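Local coordinates for Acarbose/maltose binding protein GacH (Streptomyces glaucescens, PDB 3K01) that serves as the solute receptor of an ABC transporter, binding acarbose and an acarbose homologue, and probably maltose as well, at residues T35-E38 against A39-A42; A105-D108 against G109-A112; Y318-A322 against K323-Q327; F355-P358 against A359-A363. All coordinates share one frame; numbering follows the deposited sequence.

Contact 1: T35-E38 against A39-A42; sequences TSNE and AEKA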
loop_
_atom_site.group_PDB
_atom_site.type_symbol
_atom_site.label_atom_id
_atom_site.label_comp_id
_atom_site.label_asym_id
_atom_site.label_seq_id
_atom_site.Cartn_x
_atom_site.Cartn_y
_atom_site.Cartn_z
ATOM N N THR A 35 6.275 10.705 8.928
ATOM C CA THR A 35 6.352 9.334 9.484
ATOM C C THR A 35 7.432 8.497 8.778
ATOM O O THR A 35 7.505 7.277 8.995
ATOM C CB THR A 35 5.055 8.587 9.251
ATOM O OG1 THR A 35 4.821 8.583 7.841
ATOM C CG2 THR A 35 3.889 9.253 9.970
ATOM N N SER A 36 8.248 9.103 7.925
ATOM C CA SER A 36 9.260 8.346 7.200
ATOM C C SER A 36 10.258 7.696 8.172
ATOM O O SER A 36 10.413 8.111 9.332
ATOM C CB SER A 36 9.940 9.217 6.138
ATOM O OG SER A 36 10.835 10.128 6.744
ATOM N N ASN A 37 10.911 6.646 7.687
ATOM C CA ASN A 37 11.771 5.841 8.564
ATOM C C ASN A 37 13.151 6.452 8.838
ATOM O O ASN A 37 13.503 7.528 8.336
ATOM C CB ASN A 37 11.861 4.385 8.059
ATOM C CG ASN A 37 12.666 4.245 6.795
ATOM O OD1 ASN A 37 13.558 5.035 6.512
ATOM N ND2 ASN A 37 12.373 3.195 6.035
ATOM N N GLU A 38 13.941 5.736 9.639
ATOM C CA GLU A 38 15.260 6.212 10.047
ATOM C C GLU A 38 16.155 6.602 8.873
ATOM O O GLU A 38 16.876 7.599 8.949
ATOM C CB GLU A 38 15.945 5.147 10.925
ATOM C CG GLU A 38 17.401 5.419 11.285
ATOM C CD GLU A 38 17.577 6.580 12.249
ATOM O OE1 GLU A 38 16.646 6.875 13.045
ATOM O OE2 GLU A 38 18.670 7.189 12.227
ATOM N N ALA A 39 16.110 5.810 7.804
ATOM C CA ALA A 39 16.948 6.041 6.637
ATOM C C ALA A 39 16.409 7.164 5.753
ATOM O O ALA A 39 17.149 7.736 4.953
ATOM C CB ALA A 39 17.091 4.763 5.824
ATOM N N GLU A 40 15.107 7.439 5.868
ATOM C CA GLU A 40 14.440 8.420 4.996
ATOM C C GLU A 40 14.348 9.813 5.592
ATOM O O GLU A 40 14.227 10.786 4.853
ATOM C CB GLU A 40 13.024 7.945 4.674
ATOM C CG GLU A 40 13.002 6.677 3.853
ATOM C CD GLU A 40 11.669 5.974 3.838
ATOM O OE1 GLU A 40 10.802 6.258 4.707
ATOM O OE2 GLU A 40 11.510 5.106 2.939
ATOM N N LYS A 41 14.412 9.909 6.921
ATOM C CA LYS A 41 13.979 11.148 7.586
ATOM C C LYS A 41 14.904 12.339 7.361
ATOM O O LYS A 41 14.428 13.478 7.306
ATOM C CB LYS A 41 13.698 10.931 9.073
ATOM C CG LYS A 41 14.930 10.542 9.894
ATOM C CD LYS A 41 14.535 10.164 11.304
ATOM C CE LYS A 41 15.772 9.849 12.148
ATOM N NZ LYS A 41 15.365 9.394 13.497
ATOM N N ALA A 42 16.208 12.107 7.210
ATOM C CA ALA A 42 17.118 13.231 6.917
ATOM C C ALA A 42 16.762 13.880 5.580
ATOM O O ALA A 42 16.727 15.100 5.456
ATOM C CB ALA A 42 18.596 12.790 6.927
HETATM O O HOH W 1 17.956 9.790 7.825
#
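S36 meets the chain ahead of it through its methylene, with CB 3.4 Å from E40 OE1. Its hydroxyl lies over the backbone of K41 and is hydrogen-bonded to D34, the last residue of strand 28-34. N37 then ties the two segments together in both directions. Its CG sits between its own backbone N and carbonyl carbon (chi1 71°), which turns OD1 forward over the N-H groups of A39 and E40. There OD1 takes a bond from E40 N at 2.9 Å, arriving almost in line with the side-chain carbonyl, and a weak one from A39 N. In return the extended E40 side chain reaches back, and N37 N donates to E40 OE1 at 3.0 Å in a nearly straight bond (169°), on the anti side but well out of the carboxylate plane. The amide and carboxylate planes lie stacked, only 20° apart. The backbone oxygen of N37 accepts from E40 N and, weakly, from K41 N. E38 comes next, its chain bent at the second torsion to meet the extended K41. In the salt bridge, K41 NZ comes to E38 OE1 at 2.9 Å from above the carboxylate plane. A water joins E38 O to A42 N. The reciprocal N37-E40 pair follows the hydrogen-bonding pattern of a capping box, here where the loop after strand 28-34 runs into helix 41-49.

Contact 2: A105-D108 against G109-A112; sequences APLD and GTPA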
loop_
_atom_site.group_PDB
_atom_site.type_symbol
_atom_site.label_atom_id
_atom_site.label_comp_id
_atom_site.label_asym_id
_atom_site.label_seq_id
_atom_site.Cartn_x
_atom_site.Cartn_y
_atom_site.Cartn_z
ATOM N N ALA A 105 -8.710 19.453 7.098
ATOM C CA ALA A 105 -9.268 20.575 6.334
ATOM C C ALA A 105 -9.633 20.132 4.927
ATOM O O ALA A 105 -8.853 19.452 4.265
ATOM C CB ALA A 105 -8.228 21.691 6.244
ATOM N N PRO A 106 -10.808 20.524 4.425
ATOM C CA PRO A 106 -11.098 20.184 3.026
ATOM C C PRO A 106 -10.271 21.051 2.080
ATOM O O PRO A 106 -10.049 22.235 2.353
ATOM C CB PRO A 106 -12.586 20.530 2.896
ATOM C CG PRO A 106 -12.803 21.634 3.897
ATOM C CD PRO A 106 -11.914 21.268 5.071
ATOM N N LEU A 107 -9.838 20.481 0.966
ATOM C CA LEU A 107 -8.905 21.151 0.088
ATOM C C LEU A 107 -9.532 21.579 -1.227
ATOM O O LEU A 107 -8.893 22.281 -2.006
ATOM C CB LEU A 107 -7.684 20.253 -0.158
ATOM C CG LEU A 107 -6.888 19.840 1.077
ATOM C CD1 LEU A 107 -5.673 19.003 0.673
ATOM C CD2 LEU A 107 -6.430 21.031 1.909
ATOM N N ASP A 108 -10.767 21.158 -1.511
ATOM C CA ASP A 108 -11.410 21.612 -2.764
ATOM C C ASP A 108 -11.543 23.108 -2.770
ATOM O O ASP A 108 -11.810 23.729 -1.749
ATOM C CB ASP A 108 -12.775 20.977 -2.943
ATOM C CG ASP A 108 -12.709 19.490 -2.816
ATOM O OD1 ASP A 108 -12.285 18.804 -3.793
ATOM O OD2 ASP A 108 -12.960 19.042 -1.677
ATOM N N GLY A 109 -11.277 23.701 -3.919
ATOM C CA GLY A 109 -11.377 25.147 -4.046
ATOM C C GLY A 109 -10.320 25.862 -3.235
ATOM O O GLY A 109 -10.528 27.003 -2.814
ATOM N N THR A 110 -9.173 25.212 -3.016
ATOM C CA THR A 110 -8.026 25.837 -2.367
ATOM C C THR A 110 -6.808 25.700 -3.230
ATOM O O THR A 110 -6.756 24.823 -4.099
ATOM C CB THR A 110 -7.660 25.242 -0.994
ATOM O OG1 THR A 110 -6.947 24.005 -1.181
ATOM C CG2 THR A 110 -8.881 25.050 -0.112
ATOM N N PRO A 111 -5.820 26.560 -3.003
ATOM C CA PRO A 111 -4.578 26.528 -3.780
ATOM C C PRO A 111 -3.778 25.256 -3.520
ATOM O O PRO A 111 -2.759 25.023 -4.171
ATOM C CB PRO A 111 -3.812 27.745 -3.257
ATOM C CG PRO A 111 -4.874 28.683 -2.805
ATOM C CD PRO A 111 -5.978 27.823 -2.261
ATOM N N ALA A 112 -4.156 24.379 -2.585
ATOM C CA ALA A 112 -3.395 23.135 -2.337
ATOM C C ALA A 112 -3.384 22.168 -3.520
ATOM O O ALA A 112 -2.509 21.371 -3.673
ATOM C CB ALA A 112 -3.928 22.409 -1.094
#
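T110 turns its side chain back toward L107, and its two branches both lie against L107 O. OG1 lies between the residue's own N and carbonyl carbon (chi1 78°), where it can donate to L107 O at 2.7 Å, tilted 23° from the carbonyl plane. CG2 also touches that oxygen, 3.4 Å from L107 O. T110 N adds a weak bond to L107 O, closing a type II beta turn from L107 to T110 in which G109 takes a positive phi (68°). The hydroxyl is used twice: T110 OG1 also accepts from A112 N at 3.1 Å, forming an ST turn that carries the chain directly out of the beta turn. Beyond these polar links, one leucine branch closes the span, with L107 CD2 4.1 Å from A112 CB. The D108 carboxylate is engaged outside the turn: OD2 accepts from T133 N of strand 132-148. The side chains of L107, T110 and A112 rest on Y313 of helix 309-320, while A105 and L107 also touch V302 at the end of strand 293-302. The loop thus bridges that helix and the two strands.

Contact 3: Y318-A322 against K323-Q327; sequences YMSSA and KVQQQ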
loop_
_atom_site.group_PDB
_atom_site.type_symbol
_atom_site.label_atom_id
_atom_site.label_comp_id
_atom_site.label_asym_id
_atom_site.label_seq_id
_atom_site.Cartn_x
_atom_site.Cartn_y
_atom_site.Cartn_z
ATOM N N TYR A 318 3.776 22.064 -2.516
ATOM C CA TYR A 318 5.211 21.889 -2.695
ATOM C C TYR A 318 5.657 20.442 -2.457
ATOM O O TYR A 318 6.362 19.870 -3.297
ATOM C CB TYR A 318 5.939 22.851 -1.755
ATOM C CG TYR A 318 7.400 22.531 -1.545
ATOM C CD1 TYR A 318 8.354 22.842 -2.514
ATOM C CD2 TYR A 318 7.815 21.895 -0.381
ATOM C CE1 TYR A 318 9.697 22.538 -2.311
ATOM C CE2 TYR A 318 9.155 21.585 -0.174
ATOM C CZ TYR A 318 10.069 21.909 -1.143
ATOM O OH TYR A 318 11.414 21.580 -0.941
ATOM N N MET A 319 5.232 19.833 -1.359
ATOM C CA MET A 319 5.715 18.488 -1.083
ATOM C C MET A 319 5.155 17.458 -2.060
ATOM O O MET A 319 5.779 16.403 -2.272
ATOM C CB MET A 319 5.385 18.115 0.339
ATOM C CG MET A 319 6.138 18.902 1.403
ATOM S SD MET A 319 7.929 18.596 1.392
ATOM C CE MET A 319 8.080 16.981 2.207
ATOM N N SER A 320 3.993 17.731 -2.654
ATOM C CA SER A 320 3.368 16.836 -3.644
ATOM C C SER A 320 3.849 17.111 -5.067
ATOM O O SER A 320 3.489 16.382 -5.994
ATOM C CB SER A 320 1.839 16.966 -3.572
ATOM O OG SER A 320 1.160 16.037 -4.417
ATOM N N SER A 321 4.651 18.163 -5.235
ATOM C CA SER A 321 5.055 18.618 -6.573
ATOM C C SER A 321 5.925 17.604 -7.320
ATOM O O SER A 321 6.614 16.774 -6.692
ATOM C CB SER A 321 5.805 19.959 -6.481
ATOM O OG SER A 321 7.088 19.790 -5.890
ATOM N N ALA A 322 5.924 17.699 -8.645
ATOM C CA ALA A 322 6.766 16.812 -9.428
ATOM C C ALA A 322 8.219 16.924 -9.006
ATOM O O ALA A 322 8.933 15.919 -8.912
ATOM C CB ALA A 322 6.626 17.106 -10.908
ATOM N N LYS A 323 8.689 18.141 -8.767
ATOM C CA LYS A 323 10.084 18.306 -8.401
ATOM C C LYS A 323 10.433 17.546 -7.119
ATOM O O LYS A 323 11.442 16.831 -7.070
ATOM C CB LYS A 323 10.419 19.797 -8.278
ATOM C CG LYS A 323 11.884 20.062 -7.979
ATOM C CD LYS A 323 12.113 21.569 -7.765
ATOM C CE LYS A 323 13.548 21.861 -7.362
ATOM N NZ LYS A 323 13.760 23.334 -7.218
ATOM N N VAL A 324 9.610 17.701 -6.091
ATOM C CA VAL A 324 9.852 16.991 -4.831
ATOM C C VAL A 324 9.684 15.464 -4.967
ATOM O O VAL A 324 10.494 14.719 -4.426
ATOM C CB VAL A 324 9.025 17.570 -3.680
ATOM C CG1 VAL A 324 9.154 16.725 -2.415
ATOM C CG2 VAL A 324 9.476 19.021 -3.391
ATOM N N GLN A 325 8.694 15.011 -5.726
ATOM C CA GLN A 325 8.512 13.575 -5.951
ATOM C C GLN A 325 9.709 12.978 -6.661
ATOM O O GLN A 325 10.159 11.864 -6.310
ATOM C CB GLN A 325 7.221 13.321 -6.732
ATOM C CG GLN A 325 5.971 13.676 -5.912
ATOM C CD GLN A 325 4.732 12.918 -6.318
ATOM O OE1 GLN A 325 3.615 13.258 -5.877
ATOM N NE2 GLN A 325 4.888 11.895 -7.103
ATOM N N GLN A 326 10.267 13.711 -7.623
ATOM C CA GLN A 326 11.467 13.245 -8.320
ATOM C C GLN A 326 12.643 13.132 -7.387
ATOM O O GLN A 326 13.333 12.127 -7.375
ATOM C CB GLN A 326 11.805 14.191 -9.462
ATOM C CG GLN A 326 13.105 13.816 -10.175
ATOM C CD GLN A 326 13.468 14.820 -11.235
ATOM O OE1 GLN A 326 12.600 15.487 -11.804
ATOM N NE2 GLN A 326 14.758 14.926 -11.516
ATOM N N GLN A 327 12.893 14.165 -6.595
ATOM C CA GLN A 327 13.994 14.095 -5.627
ATOM C C GLN A 327 13.819 12.934 -4.645
ATOM O O GLN A 327 14.792 12.285 -4.263
ATOM C CB GLN A 327 14.089 15.397 -4.861
ATOM C CG GLN A 327 14.487 16.600 -5.689
ATOM C CD GLN A 327 14.430 17.863 -4.877
ATOM O OE1 GLN A 327 13.345 18.359 -4.535
ATOM N NE2 GLN A 327 15.597 18.392 -4.541
HETATM O O HOH W 2 13.023 20.783 -3.122
HETATM O O HOH W 3 9.869 15.989 -11.844
#
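V324 lays its CG2 methyl over one face of the Y318 ring, a CH-pi contact 3.9 Å from V324 CG2 to the ring centroid and shifted toward the rim. The contact spans the break between two consecutive helices, 309-320 and 322-332, with S321 as the N-cap of the second. The serine hydroxyl works in both directions. With OG held between the backbone N and the carbonyl carbon (chi1 70°), S321 OG donates to Y318 O at 2.7 Å, in the plane of that carbonyl, and accepts from V324 N at 3.3 Å through a nearly straight N-H (168°). Y318 O also accepts from S321 N, so two bonds grip the oxygen at the end of the first helix. One side chain therefore links a carbonyl in the last turn of one helix to an N-H in the first turn of the next. The new helix then takes up its regular bonds, Q325 N to S321 O and Q326 N to A322 O, both 2.9 Å. The other valine branch points toward the preceding helix, with V324 CG1 3.4 Å from M319 O and more loosely beside the M319 sulfur. M319 itself packs on Y44 of helix 41-49, and S320 OG bonds to P137 O of strand 132-148, which sets the corner against that helix and that strand. Past the valine, the phenol of Y318 bonds to L47 O, and a water joins Y318 OH to Q327 OE1, donating to each oxygen at 2.8 Å.

Contact 4: F355-P358 against A359-A363; sequences FFKP and AVDKA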
loop_
_atom_site.group_PDB
_atom_site.type_symbol
_atom_site.label_atom_id
_atom_site.label_comp_id
_atom_site.label_asym_id
_atom_site.label_seq_id
_atom_site.Cartn_x
_atom_site.Cartn_y
_atom_site.Cartn_z
ATOM N N PHE A 355 11.442 -2.433 -10.718
ATOM C CA PHE A 355 10.809 -3.607 -10.117
ATOM C C PHE A 355 9.300 -3.478 -10.009
ATOM O O PHE A 355 8.600 -4.467 -10.257
ATOM C CB PHE A 355 11.329 -3.880 -8.710
ATOM C CG PHE A 355 12.665 -4.579 -8.626
ATOM C CD1 PHE A 355 12.942 -5.700 -9.403
ATOM C CD2 PHE A 355 13.602 -4.171 -7.682
ATOM C CE1 PHE A 355 14.158 -6.377 -9.267
ATOM C CE2 PHE A 355 14.844 -4.850 -7.557
ATOM C CZ PHE A 355 15.086 -5.947 -8.341
ATOM N N PHE A 356 8.792 -2.296 -9.630
ATOM C CA PHE A 356 7.404 -2.166 -9.156
ATOM C C PHE A 356 6.402 -1.454 -9.998
ATOM O O PHE A 356 5.214 -1.550 -9.725
ATOM C CB PHE A 356 7.344 -1.568 -7.744
ATOM C CG PHE A 356 7.681 -2.569 -6.693
ATOM C CD1 PHE A 356 6.710 -3.381 -6.118
ATOM C CD2 PHE A 356 8.998 -2.754 -6.343
ATOM C CE1 PHE A 356 7.093 -4.359 -5.168
ATOM C CE2 PHE A 356 9.355 -3.703 -5.403
ATOM C CZ PHE A 356 8.390 -4.496 -4.835
ATOM N N LYS A 357 6.826 -0.700 -11.005
ATOM C CA LYS A 357 5.813 0.043 -11.732
ATOM C C LYS A 357 4.732 -0.841 -12.384
ATOM O O LYS A 357 3.545 -0.511 -12.280
ATOM C CB LYS A 357 6.410 1.076 -12.681
ATOM C CG LYS A 357 5.359 2.031 -13.315
ATOM C CD LYS A 357 4.371 2.629 -12.290
ATOM C CE LYS A 357 3.650 3.875 -12.793
ATOM N NZ LYS A 357 2.950 3.692 -14.050
ATOM N N PRO A 358 5.103 -1.962 -13.033
ATOM C CA PRO A 358 4.019 -2.793 -13.553
ATOM C C PRO A 358 3.055 -3.285 -12.466
ATOM O O PRO A 358 1.844 -3.343 -12.680
ATOM C CB PRO A 358 4.771 -3.955 -14.231
ATOM C CG PRO A 358 6.095 -3.318 -14.642
ATOM C CD PRO A 358 6.438 -2.446 -13.464
ATOM N N ALA A 359 3.583 -3.595 -11.282
ATOM C CA ALA A 359 2.717 -3.983 -10.160
ATOM C C ALA A 359 1.817 -2.824 -9.716
ATOM O O ALA A 359 0.620 -2.993 -9.461
ATOM C CB ALA A 359 3.577 -4.468 -9.002
ATOM N N VAL A 360 2.384 -1.624 -9.649
ATOM C CA VAL A 360 1.601 -0.430 -9.293
ATOM C C VAL A 360 0.443 -0.210 -10.282
ATOM O O VAL A 360 -0.639 0.236 -9.888
ATOM C CB VAL A 360 2.522 0.801 -9.191
ATOM C CG1 VAL A 360 1.735 2.127 -9.180
ATOM C CG2 VAL A 360 3.365 0.707 -7.943
ATOM N N ASP A 361 0.650 -0.549 -11.552
ATOM C CA ASP A 361 -0.436 -0.463 -12.535
ATOM C C ASP A 361 -1.585 -1.428 -12.256
ATOM O O ASP A 361 -2.659 -1.272 -12.819
ATOM C CB ASP A 361 0.076 -0.702 -13.963
ATOM C CG ASP A 361 0.873 0.475 -14.538
ATOM O OD1 ASP A 361 0.860 1.601 -13.987
ATOM O OD2 ASP A 361 1.496 0.233 -15.586
ATOM N N LYS A 362 -1.372 -2.406 -11.379
ATOM C CA LYS A 362 -2.439 -3.323 -10.980
ATOM C C LYS A 362 -3.069 -2.937 -9.671
ATOM O O LYS A 362 -3.927 -3.683 -9.174
ATOM C CB LYS A 362 -1.907 -4.767 -10.917
ATOM C CG LYS A 362 -1.702 -5.392 -12.301
ATOM C CD LYS A 362 -2.990 -5.468 -13.120
ATOM C CE LYS A 362 -2.646 -6.014 -14.484
ATOM N NZ LYS A 362 -2.004 -4.959 -15.334
ATOM N N ALA A 363 -2.695 -1.809 -9.078
ATOM C CA ALA A 363 -3.232 -1.466 -7.766
ATOM C C ALA A 363 -4.741 -1.272 -7.805
ATOM O O ALA A 363 -5.278 -0.691 -8.753
ATOM C CB ALA A 363 -2.535 -0.233 -7.228
HETATM O O HOH W 4 6.109 -5.049 -11.239
HETATM O O HOH W 5 0.908 -4.204 -15.028
#
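A359 and P358, with K357 close behind, give up most surface near the end of helix 351-360. P358 brings no N-H, so its N makes no bond to the preceding turn and the helix kinks. The disturbance extends to the next residue: instead of bonding directly to F355 O four residues back, A359 N donates to a water, at 2.9 Å, which in turn donates to F355 O. The methyl of A359 lies beside F356, with CB 3.4 Å from F356 O and 4.4 Å from CD1 of the ring, and it also packs on T142 and A144 of strand 132-148. Regular bonding resumes from V360 N to F356 O and from D361 N to K357 O. K357 starts away from residues 359-363, but bends at chi2 (48°) and again at chi4 (55°), folding its chain along V360 and bringing the amine to D361. The salt bridge, K357 NZ to D361 OD1 at 3.0 Å, uses the syn side of the carboxylate and lies 22° out of its plane. The same lysine makes a cation-pi contact with Y342. A second water connects P358 O, at 2.7 Å, with K362 NZ, while the proline ring touches P283 of strand 279-283. K362 N bonds to A359 O, and a type I beta turn from V360 to A363 then leads the chain toward strand 363-364. The features together are those of a proline-kinked helix with a water inserted into its backbone ladder and with an i to i+4 salt bridge just after the kink.

In the fold
Contacts 1, 2 and 3 are tied through shared helices rather than direct touch. Helix 41-49, which contact 1 leads into, receives Y318 and M319 of contact 3, although the two contacts stay about 9 Å apart at their nearest atoms. Helix 309-320, which ends in contact 3, is also the one on which contact 2 rests; these two come within about 6 Å. Contact 4 lies nearest the middle of the chain, its centre 11 Å from the chain's centre and 29 Å from that of contact 2. Strand 132-148 is a common support, reached by D108, S320 and A359. The four thus illustrate local turns and caps joining elements of a solute-binding protein fold.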